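Local coordinates for protein Emp47p (form2) (Saccharomyces cerevisiae, PDB 2A6Z) that acts as a calcium-independent, carbohydrate-recognising cargo receptor involved in glycoprotein secretion, and is required for a related receptor to leave the endoplasmic reticulum, at residues G80-W85 and F211-M216; G37-T42 and G49-K54. One frame throughout, in Å; residues are numbered along the deposited sequence. Where two conformers were deposited one is given.

How the contacts relate
Both contacts join the two antiparallel sheets of the lectin beta sandwich, and both are buried. The centre of contact 1 lies about 5 Å from the centre of the chain, that of contact 2 about 11 Å, nearer one side of the sandwich; their centres are about 8 Å apart. They share the same sheet pair: strands 210-220 and 38-40 are neighbours in one sheet, joined by backbone hydrogen bonds, while strands 81-88 and 48-58 belong to the other, with strand 192-200 between them. Neither contact has a hydrogen bond across it. Contact 1 rests on an aromatic face under aliphatic groups, contact 2 on branched methyls and a close backbone approach just past a strand end.

Contact 1: G80-W85 and F211-M216; sequences GGISFW and FEIFKM
Ile82 lies over one face of the Phe211 ring: its CB is 4.1 Å from the ring centroid and 27° off the ring normal, a CH-pi contact. Ile82 CG2 overhangs the CD1-CE1 rim on that side, 3.7 Å from Phe211 CE1 and about equally near CD1. The carbonyl carbon of Gly81 lies over the same face toward the CE2-CZ end, and Gly81 CA sits just past the rim there, 3.9 Å from Phe211 CZ. The two large side chains run past each other in opposite directions. The CG1 branch of Ile82 points opposite the backbone N (chi1 -179°) and runs past the root of the aromatic side chain, putting Ile82 CD1 4.1 Å from Phe211 CB. The same methyl meets Ile213 CD1 at 4.2 Å, a looser end-to-end touch between branches that cross at a slant. Around this apolar group, Ile82 also packs on Val112 and Val197, and Phe211 on Ala199. The two strand segments run 8.8 Å apart at closest approach and 37° from parallel, with side chains rather than backbone bonds filling the gap: face-to-face packing of sheets in a legume-lectin-like beta sandwich.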
# COMPACT_ATOMS: atom_id res chain seq x y z
N GLY A 80 -9.78 5.47 -9.97
CA GLY A 80 -8.48 5.61 -9.31
C GLY A 80 -8.38 4.62 -8.12
O GLY A 80 -9.27 3.85 -7.83
N GLY A 81 -7.25 4.74 -7.42
CA GLY A 81 -7.07 3.96 -6.19
C GLY A 81 -5.63 4.00 -5.77
O GLY A 81 -4.75 4.50 -6.50
N ILE A 82 -5.42 3.49 -4.57
CA ILE A 82 -4.06 3.45 -3.96
C ILE A 82 -3.82 1.99 -3.55
O ILE A 82 -4.70 1.36 -2.96
CB ILE A 82 -3.90 4.46 -2.80
CG1 ILE A 82 -2.48 4.41 -2.21
CG2 ILE A 82 -4.96 4.30 -1.70
CD1 ILE A 82 -2.15 5.53 -1.26
N SER A 83 -2.64 1.52 -3.91
CA SER A 83 -2.26 0.12 -3.63
C SER A 83 -0.98 0.08 -2.82
O SER A 83 0.01 0.78 -3.08
CB SER A 83 -1.98 -0.59 -4.94
OG SER A 83 -3.18 -0.94 -5.62
N PHE A 84 -1.00 -0.80 -1.81
CA PHE A 84 0.14 -1.07 -0.92
C PHE A 84 0.62 -2.48 -1.21
O PHE A 84 -0.18 -3.40 -1.25
CB PHE A 84 -0.27 -0.92 0.55
CG PHE A 84 -0.89 0.41 0.86
CD1 PHE A 84 -0.13 1.46 1.32
CD2 PHE A 84 -2.28 0.62 0.72
CE1 PHE A 84 -0.69 2.69 1.61
CE2 PHE A 84 -2.84 1.85 0.95
CZ PHE A 84 -2.03 2.89 1.42
N TRP A 85 1.93 -2.62 -1.43
CA TRP A 85 2.46 -3.84 -2.00
C TRP A 85 3.45 -4.55 -1.06
O TRP A 85 4.23 -3.88 -0.36
CB TRP A 85 3.23 -3.52 -3.29
CG TRP A 85 2.40 -2.82 -4.32
CD1 TRP A 85 2.27 -1.46 -4.49
CD2 TRP A 85 1.58 -3.44 -5.34
NE1 TRP A 85 1.42 -1.19 -5.56
CE2 TRP A 85 1.01 -2.38 -6.09
CE3 TRP A 85 1.31 -4.77 -5.70
CZ2 TRP A 85 0.16 -2.61 -7.19
CZ3 TRP A 85 0.48 -4.98 -6.78
CH2 TRP A 85 -0.09 -3.92 -7.52
N PHE A 211 -3.76 11.37 -3.49
CA PHE A 211 -3.35 10.31 -2.56
C PHE A 211 -1.98 10.68 -2.01
O PHE A 211 -1.07 10.97 -2.80
CB PHE A 211 -3.29 8.96 -3.29
CG PHE A 211 -4.65 8.42 -3.65
CD1 PHE A 211 -5.45 7.86 -2.67
CD2 PHE A 211 -5.10 8.50 -4.96
CE1 PHE A 211 -6.70 7.32 -2.99
CE2 PHE A 211 -6.34 7.92 -5.27
CZ PHE A 211 -7.13 7.35 -4.29
N GLU A 212 -1.85 10.70 -0.70
CA GLU A 212 -0.69 11.30 -0.02
C GLU A 212 -0.21 10.39 1.11
O GLU A 212 -1.04 9.80 1.83
CB GLU A 212 -1.06 12.65 0.56
CG GLU A 212 -1.69 13.55 -0.50
CD GLU A 212 -1.95 14.96 -0.11
OE1 GLU A 212 -1.83 15.28 1.11
OE2 GLU A 212 -2.26 15.75 -1.04
N ILE A 213 1.11 10.31 1.25
CA ILE A 213 1.78 9.49 2.27
C ILE A 213 2.42 10.37 3.31
O ILE A 213 3.18 11.31 2.99
CB ILE A 213 2.82 8.57 1.64
CG1 ILE A 213 2.28 7.77 0.46
CG2 ILE A 213 3.49 7.71 2.70
CD1 ILE A 213 1.16 6.80 0.90
N PHE A 214 2.11 10.16 4.59
CA PHE A 214 2.74 10.90 5.69
C PHE A 214 3.92 10.14 6.32
O PHE A 214 4.86 10.78 6.82
CB PHE A 214 1.72 11.18 6.76
CG PHE A 214 0.71 12.25 6.55
CD1 PHE A 214 -0.00 12.78 7.64
CD2 PHE A 214 0.43 12.80 5.30
CE1 PHE A 214 -0.93 13.79 7.51
CE2 PHE A 214 -0.50 13.83 5.17
CZ PHE A 214 -1.15 14.34 6.24
N LYS A 215 3.83 8.81 6.41
CA LYS A 215 4.75 8.04 7.27
C LYS A 215 4.57 6.59 6.92
O LYS A 215 3.42 6.17 6.57
CB LYS A 215 4.36 8.27 8.74
CG LYS A 215 5.25 7.62 9.79
CD LYS A 215 4.90 8.05 11.18
CE LYS A 215 3.58 7.58 11.71
NZ LYS A 215 3.52 7.84 13.17
N MET A 216 5.61 5.80 7.10
CA MET A 216 5.47 4.35 7.07
C MET A 216 6.45 3.81 8.10
O MET A 216 7.59 4.24 8.16
CB MET A 216 5.76 3.78 5.66
CG MET A 216 5.61 2.27 5.48
SD MET A 216 7.27 1.60 5.81
CE MET A 216 6.94 -0.16 5.67

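Contact 2: G37-T42 and G49-K54; sequences GRIVLT and GSLWLK
No ring or other flat side chain meets the opposing segment where Ile39 and Leu41 face Gly49 and Leu51; the planar groups flank the contact. The Arg38 guanidinium has Val40 CG2 4.0 Å above one face, towards its rim, while its NE makes a salt bridge with Glu212; Trp52, on the other strand, stacks on Trp85. The contact joins two strands across the legume-lectin-like beta sandwich, 38-40 from one sheet and 48-58 from the other. Ile39 and Leu51 cross at about a right angle, the CD1 methyl of Ile39 resting against the fork of the leucine, 3.8 Å from both Leu51 CD1 and Leu51 CD2. The leucine CG is anti to the backbone N (chi1 175°), which carries the fork out toward Ile39. Leu41 fills in beside this pair: its CD2 lies 4.2 Å from Leu51 CB and 4.1 Å from Ser50 N. Ser50 itself turns the other way, where its OG bonds to Glu30. Just past the end of strand 38-40 the backbones themselves come close, as Gly49 has no side chain to hold them apart. Here Leu41 O lies 3.1 Å from Gly49 CA, a CA-H...O contact with an angle of 129° at the hydrogen.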
# COMPACT_ATOMS: atom_id res chain seq x y z
N GLY A 37 5.46 18.28 4.02
CA GLY A 37 5.09 17.29 5.00
C GLY A 37 4.56 15.99 4.49
O GLY A 37 4.11 15.17 5.32
N ARG A 38 4.59 15.72 3.19
CA ARG A 38 4.01 14.46 2.72
C ARG A 38 4.48 14.19 1.32
O ARG A 38 4.85 15.11 0.57
CB ARG A 38 2.46 14.56 2.73
CG ARG A 38 1.97 15.61 1.74
CD ARG A 38 0.98 16.57 2.32
NE ARG A 38 0.37 17.40 1.29
CZ ARG A 38 0.80 18.47 0.67
NH1 ARG A 38 1.99 18.98 0.95
NH2 ARG A 38 0.04 19.07 -0.24
N ILE A 39 4.45 12.92 0.90
CA ILE A 39 4.70 12.55 -0.49
C ILE A 39 3.37 12.43 -1.19
O ILE A 39 2.49 11.65 -0.78
CB ILE A 39 5.59 11.31 -0.63
CG1 ILE A 39 7.02 11.62 -0.17
CG2 ILE A 39 5.53 10.74 -2.06
CD1 ILE A 39 7.92 10.41 -0.03
N VAL A 40 3.20 13.24 -2.23
CA VAL A 40 1.97 13.24 -3.03
C VAL A 40 2.16 12.31 -4.20
O VAL A 40 3.05 12.53 -5.00
CB VAL A 40 1.66 14.66 -3.50
CG1 VAL A 40 0.43 14.64 -4.37
CG2 VAL A 40 1.47 15.61 -2.32
N LEU A 41 1.30 11.29 -4.29
CA LEU A 41 1.41 10.33 -5.35
C LEU A 41 0.71 10.80 -6.62
O LEU A 41 1.14 10.48 -7.72
CB LEU A 41 0.84 8.97 -4.91
CG LEU A 41 1.61 8.35 -3.72
CD1 LEU A 41 0.87 7.08 -3.27
CD2 LEU A 41 3.03 8.05 -4.06
N THR A 42 -0.45 11.47 -6.43
CA THR A 42 -1.26 11.89 -7.61
C THR A 42 -1.52 13.34 -7.57
O THR A 42 -2.54 13.81 -7.11
CB THR A 42 -2.56 11.02 -7.64
OG1 THR A 42 -3.34 11.15 -6.42
CG2 THR A 42 -2.24 9.57 -7.91
N GLY A 49 1.80 7.91 -9.41
CA GLY A 49 2.99 8.09 -8.57
C GLY A 49 3.30 6.77 -7.89
O GLY A 49 2.40 5.96 -7.59
N SER A 50 4.59 6.55 -7.59
CA SER A 50 5.04 5.38 -6.84
C SER A 50 6.08 5.78 -5.81
O SER A 50 6.79 6.78 -5.94
CB SER A 50 5.59 4.29 -7.76
OG SER A 50 6.72 4.77 -8.44
N LEU A 51 6.19 4.94 -4.80
CA LEU A 51 7.12 5.16 -3.69
C LEU A 51 7.53 3.79 -3.17
O LEU A 51 6.66 3.09 -2.59
CB LEU A 51 6.47 6.00 -2.64
CG LEU A 51 7.28 6.22 -1.34
CD1 LEU A 51 8.56 7.00 -1.62
CD2 LEU A 51 6.42 6.89 -0.29
N TRP A 52 8.76 3.34 -3.40
CA TRP A 52 9.22 2.03 -3.05
C TRP A 52 10.52 2.10 -2.28
O TRP A 52 11.38 2.96 -2.53
CB TRP A 52 9.49 1.20 -4.27
CG TRP A 52 8.31 0.81 -5.14
CD1 TRP A 52 7.78 1.55 -6.17
CD2 TRP A 52 7.55 -0.42 -5.07
NE1 TRP A 52 6.71 0.85 -6.74
CE2 TRP A 52 6.57 -0.35 -6.09
CE3 TRP A 52 7.64 -1.57 -4.25
CZ2 TRP A 52 5.66 -1.38 -6.30
CZ3 TRP A 52 6.72 -2.59 -4.48
CH2 TRP A 52 5.74 -2.48 -5.49
N LEU A 53 10.74 1.13 -1.40
CA LEU A 53 12.05 0.96 -0.77
C LEU A 53 13.07 0.54 -1.83
O LEU A 53 12.80 -0.30 -2.69
CB LEU A 53 11.97 -0.07 0.38
CG LEU A 53 11.39 0.61 1.65
CD1 LEU A 53 10.63 -0.38 2.52
CD2 LEU A 53 12.50 1.28 2.45
N LYS A 54 14.29 1.14 -1.72
CA LYS A 54 15.35 0.76 -2.64
C LYS A 54 15.91 -0.64 -2.45
O LYS A 54 16.42 -1.23 -3.42
CB LYS A 54 16.49 1.78 -2.51
CG LYS A 54 16.16 3.12 -3.09
CD LYS A 54 17.37 4.03 -2.95
CE LYS A 54 17.13 5.47 -3.34
NZ LYS A 54 18.42 6.24 -3.05